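Local coordinates for protein indole-3-pyruvate decarboxylase (Azospirillum brasilense, PDB 2NXW) that catalyses the decarboxylation of indole-3-pyruvate to indole-3-acetaldehyde with thiamine diphosphate and a metal ion, a step in auxin biosynthesis, at residues 476-481 against 540-545; 403-408 against 546-551; 397-402 against 445-450. One frame throughout, in Å; residues are numbered along the deposited sequence.

Interaction 1 (476-481 against 540-545); sequences NASWEM and IPRGVL. With MG (magnesium ion), chain C; TPP (thiamine diphosphate), chain E.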
loop_
_atom_site.group_PDB
_atom_site.type_symbol
_atom_site.label_atom_id
_atom_site.label_comp_id
_atom_site.label_asym_id
_atom_site.label_seq_id
_atom_site.Cartn_x
_atom_site.Cartn_y
_atom_site.Cartn_z
ATOM N N ASN A 476 4.974 24.517 33.378
ATOM C CA ASN A 476 4.829 25.827 32.753
ATOM C C ASN A 476 3.399 26.030 32.237
ATOM O O ASN A 476 3.137 26.987 31.511
ATOM C CB ASN A 476 5.865 26.048 31.620
ATOM C CG ASN A 476 5.945 24.888 30.617
ATOM O OD1 ASN A 476 5.026 24.082 30.497
ATOM N ND2 ASN A 476 7.047 24.833 29.874
ATOM N N ALA A 477 2.466 25.170 32.657
ATOM C CA ALA A 477 1.057 25.257 32.235
ATOM C C ALA A 477 1.043 25.486 30.734
ATOM O O ALA A 477 0.386 26.403 30.218
ATOM C CB ALA A 477 0.361 26.416 32.955
ATOM N N SER A 478 1.752 24.615 30.031
ATOM C CA SER A 478 1.908 24.787 28.600
ATOM C C SER A 478 2.511 23.590 27.899
ATOM O O SER A 478 3.276 22.821 28.493
ATOM C CB SER A 478 2.864 25.972 28.383
ATOM O OG SER A 478 3.153 26.220 27.019
ATOM N N TRP A 479 2.153 23.436 26.627
ATOM C CA TRP A 479 2.796 22.443 25.769
ATOM C C TRP A 479 3.824 23.394 25.141
ATOM O O TRP A 479 3.680 23.848 23.994
ATOM C CB TRP A 479 1.823 21.932 24.706
ATOM C CG TRP A 479 0.898 20.845 25.166
ATOM C CD1 TRP A 479 1.166 19.835 26.070
ATOM C CD2 TRP A 479 -0.432 20.612 24.695
ATOM N NE1 TRP A 479 0.078 19.001 26.178
ATOM C CE2 TRP A 479 -0.914 19.453 25.347
ATOM C CE3 TRP A 479 -1.265 21.273 23.782
ATOM C CZ2 TRP A 479 -2.190 18.941 25.117
ATOM C CZ3 TRP A 479 -2.526 20.770 23.552
ATOM C CH2 TRP A 479 -2.984 19.613 24.215
ATOM N N GLU A 480 4.860 23.715 25.908
ATOM C CA GLU A 480 5.828 24.717 25.493
ATOM C C GLU A 480 6.633 24.436 24.241
ATOM O O GLU A 480 6.920 25.356 23.477
ATOM C CB GLU A 480 6.750 25.069 26.665
ATOM C CG GLU A 480 7.524 26.402 26.515
ATOM C CD GLU A 480 6.644 27.657 26.502
ATOM O OE1 GLU A 480 5.457 27.608 26.899
ATOM O OE2 GLU A 480 7.174 28.717 26.093
ATOM N N MET A 481 7.020 23.192 24.007
ATOM C CA MET A 481 7.757 22.919 22.785
ATOM C C MET A 481 6.919 23.292 21.569
ATOM O O MET A 481 7.456 23.756 20.557
ATOM C CB MET A 481 8.143 21.444 22.703
ATOM C CG MET A 481 9.368 21.113 23.507
ATOM S SD MET A 481 10.099 19.549 23.012
ATOM C CE MET A 481 10.798 20.004 21.407
ATOM N N ILE A 540 7.364 27.160 36.241
ATOM C CA ILE A 540 8.231 27.860 35.297
ATOM C C ILE A 540 7.365 28.732 34.397
ATOM O O ILE A 540 6.322 28.289 33.934
ATOM C CB ILE A 540 8.974 26.841 34.404
ATOM C CG1 ILE A 540 9.806 25.903 35.274
ATOM C CG2 ILE A 540 9.858 27.561 33.373
ATOM C CD1 ILE A 540 10.435 24.739 34.491
ATOM N N PRO A 541 7.779 29.986 34.148
ATOM C CA PRO A 541 6.946 30.819 33.274
ATOM C C PRO A 541 6.987 30.348 31.814
ATOM O O PRO A 541 7.950 29.716 31.372
ATOM C CB PRO A 541 7.576 32.214 33.400
ATOM C CG PRO A 541 8.333 32.173 34.693
ATOM C CD PRO A 541 8.885 30.763 34.740
ATOM N N ARG A 542 5.927 30.655 31.071
ATOM C CA ARG A 542 5.904 30.338 29.654
ATOM C C ARG A 542 6.947 31.232 28.981
ATOM O O ARG A 542 7.227 32.348 29.458
ATOM C CB ARG A 542 4.527 30.627 29.066
ATOM C CG ARG A 542 3.455 29.706 29.589
ATOM C CD ARG A 542 2.099 30.150 29.113
ATOM N NE ARG A 542 1.036 29.330 29.678
ATOM C CZ ARG A 542 -0.227 29.722 29.784
ATOM N NH1 ARG A 542 -0.588 30.926 29.352
ATOM N NH2 ARG A 542 -1.121 28.934 30.353
ATOM N N GLY A 543 7.533 30.747 27.894
ATOM C CA GLY A 543 8.527 31.535 27.181
ATOM C C GLY A 543 9.947 31.383 27.709
ATOM O O GLY A 543 10.886 31.937 27.135
ATOM N N VAL A 544 10.114 30.636 28.798
ATOM C CA VAL A 544 11.433 30.437 29.397
ATOM C C VAL A 544 11.879 29.028 29.046
ATOM O O VAL A 544 11.254 28.051 29.457
ATOM C CB VAL A 544 11.357 30.636 30.920
ATOM C CG1 VAL A 544 12.744 30.525 31.545
ATOM C CG2 VAL A 544 10.758 32.025 31.214
ATOM N N LEU A 545 12.959 28.943 28.280
ATOM C CA LEU A 545 13.469 27.671 27.772
ATOM C C LEU A 545 14.877 27.328 28.214
ATOM O O LEU A 545 15.655 28.197 28.597
ATOM C CB LEU A 545 13.473 27.718 26.238
ATOM C CG LEU A 545 12.245 28.329 25.572
ATOM C CD1 LEU A 545 12.458 28.408 24.067
ATOM C CD2 LEU A 545 11.020 27.489 25.900
HETATM MG MG MG C . 4.848 22.150 29.748
HETATM N "N1'" TPP E . 1.465 13.194 21.789
HETATM C "C2'" TPP E . 2.429 12.304 22.073
HETATM C CM2 TPP E . 2.049 10.946 22.644
HETATM N "N3'" TPP E . 3.715 12.593 21.852
HETATM C "C4'" TPP E . 4.109 13.792 21.336
HETATM N "N4'" TPP E . 5.428 14.004 21.069
HETATM C "C5'" TPP E . 3.123 14.798 21.077
HETATM C "C6'" TPP E . 1.778 14.441 21.300
HETATM C "C7'" TPP E . 3.477 16.203 20.537
HETATM N N3 TPP E . 4.274 17.068 21.522
HETATM C C2 TPP E . 5.597 17.156 21.362
HETATM S S1 TPP E . 6.112 18.248 22.634
HETATM C C5 TPP E . 4.522 18.561 23.322
HETATM C C4 TPP E . 3.671 17.804 22.522
HETATM C CM4 TPP E . 2.138 17.790 22.773
HETATM C C6 TPP E . 4.250 19.437 24.479
HETATM C C7 TPP E . 4.857 18.813 25.750
HETATM O O7 TPP E . 4.359 19.589 26.810
HETATM P PA TPP E . 5.119 19.309 28.171
HETATM O O1A TPP E . 5.090 17.840 28.585
HETATM O O2A TPP E . 4.400 20.188 29.192
HETATM O O3A TPP E . 6.644 19.763 28.101
HETATM P PB TPP E . 7.064 21.262 27.538
HETATM O O1B TPP E . 6.136 22.325 28.128
HETATM O O2B TPP E . 8.538 21.430 28.008
HETATM O O3B TPP E . 7.030 21.281 26.017
HETATM O O HOH W 1 8.476 27.488 29.800
HETATM O O HOH W 2 3.313 29.177 33.341
HETATM O O HOH W 3 6.593 21.650 30.863
#

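Interaction 2 (403-408 against 546-551); sequences CLFTAM and SDTLAR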
loop_
_atom_site.group_PDB
_atom_site.type_symbol
_atom_site.label_atom_id
_atom_site.label_comp_id
_atom_site.label_asym_id
_atom_site.label_seq_id
_atom_site.Cartn_x
_atom_site.Cartn_y
_atom_site.Cartn_z
ATOM N N CYS A 403 12.035 19.225 29.254
ATOM C CA CYS A 403 12.699 18.444 30.295
ATOM C C CYS A 403 13.888 17.665 29.697
ATOM O O CYS A 403 14.935 17.550 30.332
ATOM C CB CYS A 403 11.709 17.477 30.955
ATOM S SG CYS A 403 10.859 16.325 29.838
ATOM N N LEU A 404 13.735 17.167 28.471
ATOM C CA LEU A 404 14.801 16.423 27.796
ATOM C C LEU A 404 15.936 17.368 27.392
ATOM O O LEU A 404 17.108 17.057 27.563
ATOM C CB LEU A 404 14.259 15.728 26.546
ATOM C CG LEU A 404 15.317 15.048 25.670
ATOM C CD1 LEU A 404 16.193 14.106 26.496
ATOM C CD2 LEU A 404 14.618 14.302 24.558
ATOM N N PHE A 405 15.580 18.519 26.838
ATOM C CA PHE A 405 16.586 19.488 26.430
ATOM C C PHE A 405 17.377 19.997 27.639
ATOM O O PHE A 405 18.571 20.283 27.528
ATOM C CB PHE A 405 15.905 20.634 25.671
ATOM C CG PHE A 405 15.449 20.249 24.293
ATOM C CD1 PHE A 405 16.191 20.610 23.171
ATOM C CD2 PHE A 405 14.300 19.489 24.111
ATOM C CE1 PHE A 405 15.796 20.219 21.890
ATOM C CE2 PHE A 405 13.894 19.085 22.831
ATOM C CZ PHE A 405 14.651 19.456 21.714
ATOM N N THR A 406 16.721 20.078 28.793
ATOM C CA THR A 406 17.368 20.509 30.022
ATOM C C THR A 406 18.274 19.391 30.548
ATOM O O THR A 406 19.380 19.651 31.028
ATOM C CB THR A 406 16.336 20.836 31.094
ATOM O OG1 THR A 406 15.424 21.824 30.590
ATOM C CG2 THR A 406 17.024 21.398 32.328
ATOM N N ALA A 407 17.805 18.148 30.448
ATOM C CA ALA A 407 18.585 17.001 30.918
ATOM C C ALA A 407 19.906 16.860 30.177
ATOM O O ALA A 407 20.864 16.304 30.723
ATOM C CB ALA A 407 17.761 15.721 30.787
ATOM N N MET A 408 19.970 17.354 28.942
ATOM C CA MET A 408 21.219 17.278 28.186
ATOM C C MET A 408 22.328 18.020 28.932
ATOM O O MET A 408 23.513 17.737 28.729
ATOM C CB MET A 408 21.051 17.894 26.790
ATOM C CG MET A 408 20.120 17.129 25.852
ATOM S SD MET A 408 20.730 15.463 25.486
ATOM C CE MET A 408 22.156 15.828 24.492
ATOM N N SER A 546 15.206 26.045 28.129
ATOM C CA SER A 546 16.559 25.597 28.434
ATOM C C SER A 546 17.463 26.169 27.336
ATOM O O SER A 546 16.981 26.526 26.260
ATOM C CB SER A 546 16.647 24.068 28.384
ATOM O OG SER A 546 16.438 23.581 27.067
ATOM N N ASP A 547 18.764 26.248 27.586
ATOM C CA ASP A 547 19.662 26.775 26.554
ATOM C C ASP A 547 19.665 25.880 25.307
ATOM O O ASP A 547 19.742 26.365 24.167
ATOM C CB ASP A 547 21.090 26.897 27.088
ATOM C CG ASP A 547 21.238 27.973 28.157
ATOM O OD1 ASP A 547 20.302 28.770 28.378
ATOM O OD2 ASP A 547 22.320 28.025 28.773
ATOM N N THR A 548 19.585 24.568 25.507
ATOM C CA THR A 548 19.600 23.664 24.369
ATOM C C THR A 548 18.333 23.802 23.521
ATOM O O THR A 548 18.405 23.771 22.288
ATOM C CB THR A 548 19.796 22.205 24.847
ATOM O OG1 THR A 548 20.992 22.139 25.636
ATOM C CG2 THR A 548 19.915 21.252 23.670
ATOM N N LEU A 549 17.173 23.969 24.156
ATOM C CA LEU A 549 15.959 24.130 23.369
ATOM C C LEU A 549 16.016 25.481 22.662
ATOM O O LEU A 549 15.597 25.590 21.516
ATOM C CB LEU A 549 14.701 24.033 24.246
ATOM C CG LEU A 549 13.374 24.243 23.492
ATOM C CD1 LEU A 549 13.260 23.264 22.320
ATOM C CD2 LEU A 549 12.212 24.062 24.455
ATOM N N ALA A 550 16.567 26.496 23.319
ATOM C CA ALA A 550 16.666 27.805 22.675
ATOM C C ALA A 550 17.548 27.706 21.424
ATOM O O ALA A 550 17.232 28.301 20.390
ATOM C CB ALA A 550 17.222 28.829 23.639
ATOM N N ARG A 551 18.638 26.947 21.499
ATOM C CA ARG A 551 19.507 26.802 20.330
ATOM C C ARG A 551 18.797 26.022 19.226
ATOM O O ARG A 551 18.973 26.303 18.036
ATOM C CB ARG A 551 20.811 26.087 20.698
ATOM C CG ARG A 551 21.750 26.909 21.560
ATOM C CD ARG A 551 23.168 26.345 21.517
ATOM N NE ARG A 551 23.246 24.975 22.020
ATOM C CZ ARG A 551 23.265 24.634 23.307
ATOM N NH1 ARG A 551 23.218 25.559 24.259
ATOM N NH2 ARG A 551 23.331 23.353 23.643
HETATM O O HOH W 4 19.796 22.818 28.025
#

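Interaction 3 (397-402 against 445-450); sequences AADMGD and TVVGDG. With MG (magnesium ion), chain C; TPP (thiamine diphosphate), chain E.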
loop_
_atom_site.group_PDB
_atom_site.type_symbol
_atom_site.label_atom_id
_atom_site.label_comp_id
_atom_site.label_asym_id
_atom_site.label_seq_id
_atom_site.Cartn_x
_atom_site.Cartn_y
_atom_site.Cartn_z
ATOM N N ALA A 397 15.777 9.590 33.779
ATOM C CA ALA A 397 14.778 9.157 32.809
ATOM C C ALA A 397 14.060 10.457 32.450
ATOM O O ALA A 397 13.600 11.191 33.327
ATOM C CB ALA A 397 13.804 8.170 33.429
ATOM N N ALA A 398 13.980 10.765 31.168
ATOM C CA ALA A 398 13.328 11.994 30.761
ATOM C C ALA A 398 12.217 11.732 29.764
ATOM O O ALA A 398 12.286 10.802 28.965
ATOM C CB ALA A 398 14.356 12.941 30.138
ATOM N N ASP A 399 11.174 12.552 29.836
ATOM C CA ASP A 399 10.075 12.464 28.888
ATOM C C ASP A 399 10.468 13.377 27.723
ATOM O O ASP A 399 11.584 13.910 27.695
ATOM C CB ASP A 399 8.774 12.961 29.523
ATOM C CG ASP A 399 7.552 12.241 28.974
ATOM O OD1 ASP A 399 7.263 12.411 27.769
ATOM O OD2 ASP A 399 6.886 11.511 29.739
ATOM N N MET A 400 9.573 13.531 26.755
ATOM C CA MET A 400 9.819 14.423 25.628
ATOM C C MET A 400 9.266 15.788 26.029
ATOM O O MET A 400 8.158 15.880 26.569
ATOM C CB MET A 400 9.097 13.920 24.374
ATOM C CG MET A 400 9.187 14.871 23.189
ATOM S SD MET A 400 10.881 15.213 22.712
ATOM C CE MET A 400 10.606 16.306 21.329
ATOM N N GLY A 401 10.049 16.831 25.768
ATOM C CA GLY A 401 9.663 18.197 26.115
ATOM C C GLY A 401 10.926 18.941 26.511
ATOM O O GLY A 401 12.028 18.433 26.333
ATOM N N ASP A 402 10.802 20.155 27.042
ATOM C CA ASP A 402 12.003 20.875 27.443
ATOM C C ASP A 402 12.730 20.133 28.570
ATOM O O ASP A 402 13.915 20.359 28.808
ATOM C CB ASP A 402 11.669 22.318 27.848
ATOM C CG ASP A 402 12.888 23.235 27.785
ATOM O OD1 ASP A 402 13.909 22.838 27.184
ATOM O OD2 ASP A 402 12.813 24.355 28.336
ATOM N N THR A 445 13.715 11.374 37.590
ATOM C CA THR A 445 12.887 11.551 36.406
ATOM C C THR A 445 12.589 13.027 36.182
ATOM O O THR A 445 12.276 13.739 37.129
ATOM C CB THR A 445 11.549 10.827 36.578
ATOM O OG1 THR A 445 11.796 9.429 36.760
ATOM C CG2 THR A 445 10.657 11.025 35.359
ATOM N N VAL A 446 12.723 13.481 34.937
ATOM C CA VAL A 446 12.355 14.859 34.589
ATOM C C VAL A 446 11.203 14.736 33.578
ATOM O O VAL A 446 11.250 13.929 32.646
ATOM C CB VAL A 446 13.539 15.687 34.017
ATOM C CG1 VAL A 446 14.595 15.893 35.111
ATOM C CG2 VAL A 446 14.140 15.005 32.809
ATOM N N VAL A 447 10.166 15.541 33.776
ATOM C CA VAL A 447 8.962 15.433 32.960
ATOM C C VAL A 447 8.190 16.751 32.992
ATOM O O VAL A 447 8.169 17.442 34.011
ATOM C CB VAL A 447 8.078 14.269 33.540
ATOM C CG1 VAL A 447 7.764 14.536 35.022
ATOM C CG2 VAL A 447 6.790 14.096 32.744
ATOM N N GLY A 448 7.558 17.088 31.874
ATOM C CA GLY A 448 6.779 18.318 31.803
ATOM C C GLY A 448 5.344 18.126 32.272
ATOM O O GLY A 448 4.901 17.005 32.526
ATOM N N ASP A 449 4.594 19.217 32.393
ATOM C CA ASP A 449 3.217 19.119 32.842
ATOM C C ASP A 449 2.305 18.384 31.856
ATOM O O ASP A 449 1.445 17.600 32.257
ATOM C CB ASP A 449 2.648 20.521 33.197
ATOM C CG ASP A 449 2.792 21.553 32.073
ATOM O OD1 ASP A 449 3.905 21.740 31.525
ATOM O OD2 ASP A 449 1.766 22.203 31.787
ATOM N N GLY A 450 2.504 18.627 30.567
ATOM C CA GLY A 450 1.692 17.942 29.575
ATOM C C GLY A 450 1.914 16.442 29.632
ATOM O O GLY A 450 0.956 15.654 29.623
HETATM MG MG MG C . 4.848 22.150 29.748
HETATM N "N1'" TPP E . 1.465 13.194 21.789
HETATM C "C2'" TPP E . 2.429 12.304 22.073
HETATM C CM2 TPP E . 2.049 10.946 22.644
HETATM N "N3'" TPP E . 3.715 12.593 21.852
HETATM C "C4'" TPP E . 4.109 13.792 21.336
HETATM N "N4'" TPP E . 5.428 14.004 21.069
HETATM C "C5'" TPP E . 3.123 14.798 21.077
HETATM C "C6'" TPP E . 1.778 14.441 21.300
HETATM C "C7'" TPP E . 3.477 16.203 20.537
HETATM N N3 TPP E . 4.274 17.068 21.522
HETATM C C2 TPP E . 5.597 17.156 21.362
HETATM S S1 TPP E . 6.112 18.248 22.634
HETATM C C5 TPP E . 4.522 18.561 23.322
HETATM C C4 TPP E . 3.671 17.804 22.522
HETATM C CM4 TPP E . 2.138 17.790 22.773
HETATM C C6 TPP E . 4.250 19.437 24.479
HETATM C C7 TPP E . 4.857 18.813 25.750
HETATM O O7 TPP E . 4.359 19.589 26.810
HETATM P PA TPP E . 5.119 19.309 28.171
HETATM O O1A TPP E . 5.090 17.840 28.585
HETATM O O2A TPP E . 4.400 20.188 29.192
HETATM O O3A TPP E . 6.644 19.763 28.101
HETATM P PB TPP E . 7.064 21.262 27.538
HETATM O O1B TPP E . 6.136 22.325 28.128
HETATM O O2B TPP E . 8.538 21.430 28.008
HETATM O O3B TPP E . 7.030 21.281 26.017
HETATM O O HOH W 5 7.528 16.732 29.077
HETATM O O HOH W 3 6.593 21.650 30.863
#

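Interaction 1 (476-481 against 540-545)
Ala477 O is held by two nitrogens of one arginine: Arg542 turns the side of its guanidinium to the carbonyl and donates from NE and NH2. Arg542 NH2 lies 2.9 Å from Ala477 O, in the carbonyl plane, whereas NE approaches from above that plane; both bonds are bent, with N-H...O angles near 140°. An extended chain from CG to NE carries the group there, with Arg542 CG passing 3.3 Å from Asn476 O. The second grip is shorter. Gly543 N donates to Glu480 OE2 at 2.7 Å, reaching the oxygen from above the carboxylate plane, while Ser478 OG donates to the other oxygen, OE1, on its anti side. Both carboxylate oxygens are thus engaged, and Arg483 adds a salt bridge to OE1. The bend at chi2 (65°) turns the carboxylate toward the Ser478 hydroxyl and Gly543 N, leaving Glu480 CG to meet Leu545 CD2 at 3.7 Å. On the cofactor side, Asn476 OD1 and Ser478 O each bind the magnesium ion at 2.1 Å, and Asn476 ND2 donates to TPP O1B. A water accepts from ND2 and lies within hydrogen-bonding distance of Pro541 O and Val544 O. The contact joins the turn after strand 470-475, running into helix 480-485, to the loop between the adjacent strand 534-539 and helix 547-558, with helix 376-388 packed against Ile540 and Val544.

Interaction 2 (403-408 against 546-551)
Phe405 meets three residues of the 546-551 segment, and its side chain can be followed outward atom by atom. CB lies 3.3 Å from Ser546 OG. CG comes next, 3.9 Å from Leu549 CB, and CD1 lies against the backbone of the second helix, 3.5 Å from Leu549 CA, with Thr548 CG2 also near it. Farther out, CE1 and CZ both lie close to Leu549 CD1. That methyl stands over the middle of the ring, 3.9 Å from the Phe405 centroid and only 7° off the ring normal, which is the geometry of a CH-pi contact. With CG anti to the backbone N (chi1 178°), the leucine side chain is directed so that CD1 can lie over the ring. Phe305 and Phe552 also meet the ring edge-to-face, so the aromatic group is packed by rings as well as by the methyl.

The polar part lies beside Phe405 CB. Ser546 OG accepts from Leu549 N at 3.0 Å with an N-H...O angle of 158°, which caps the helix, and it also hydrogen-bonds to Asp402. Thr406 OG1 touches Ser546 CB but bonds to Asp402 O. A water links the backbones, donating to Phe405 O and accepting from Thr548 N. No direct hydrogen bond joins the two segments, so the evidence is for helix packing through an aromatic side chain and a single water bridge. The arrangement is a serine N-cap at the start of helix 547-558, set against helix 402-407 in the cofactor-binding C-terminal domain of a thiamine diphosphate enzyme.

Interaction 3 (397-402 against 445-450)
Ala397 and Ala398 pair with Thr445 and Val446 as parallel strands, and this end of the contact is the tight one. Val446 bonds through both its N-H and its C=O: its N donates to Ala397 O at 2.9 Å, and its O accepts from Asp399 N at 3.1 Å, each bond nearly straight along the acceptor's C=O. Beside them Ala398 CB and Val446 CG2 are pressed to 3.4 Å, closer than usual for two carbons.

Beyond Asp399, whose CB rests 3.9 Å from Val447 CG2, the chains diverge and a water fills the fork. It accepts from Gly448 N and lies within hydrogen-bonding distance of Met400 O and TPP O1A. Asp399 OD1 takes Met400 N on its anti lone pair and also receives Gly425 N, while OD2 receives Gly427 N. An alanine at Asp399 would keep CB against Val447 but probably leave these three backbone N-H groups without their carboxylate acceptors. Farther on, Asp402 N and Gly450 N donate to TPP O2B and O2A, each at 2.8 Å, and Asp449 OD1 binds the magnesium ion. Diphosphate held at diverging parallel-strand ends, with Gly-Asp-Gly opening a helix, marks the beginning of this family's thiamine diphosphate-binding motif, completed by Asn476.

How the interactions relate
From the N terminus, strand 395-398 runs directly into helix 402-407, so interactions 3 and 2 begin one after the other. Interaction 3 closes first, when strand 443-448 returns beside strand 395-398. The chain then adds strand 470-475, and interaction 1 opens at its end, closing after strand 534-539. Interaction 2 closes last, at helix 547-558. Its loop encloses the whole of interaction 1, while interactions 2 and 3 cross and interactions 1 and 3 follow in series. Asp402 and Ser546 tie 3 to 2, Met481 packs from 1 onto Phe405, and Asp449 shares the magnesium ion with Asn476 and Ser478, joining sheet, helices and cofactor.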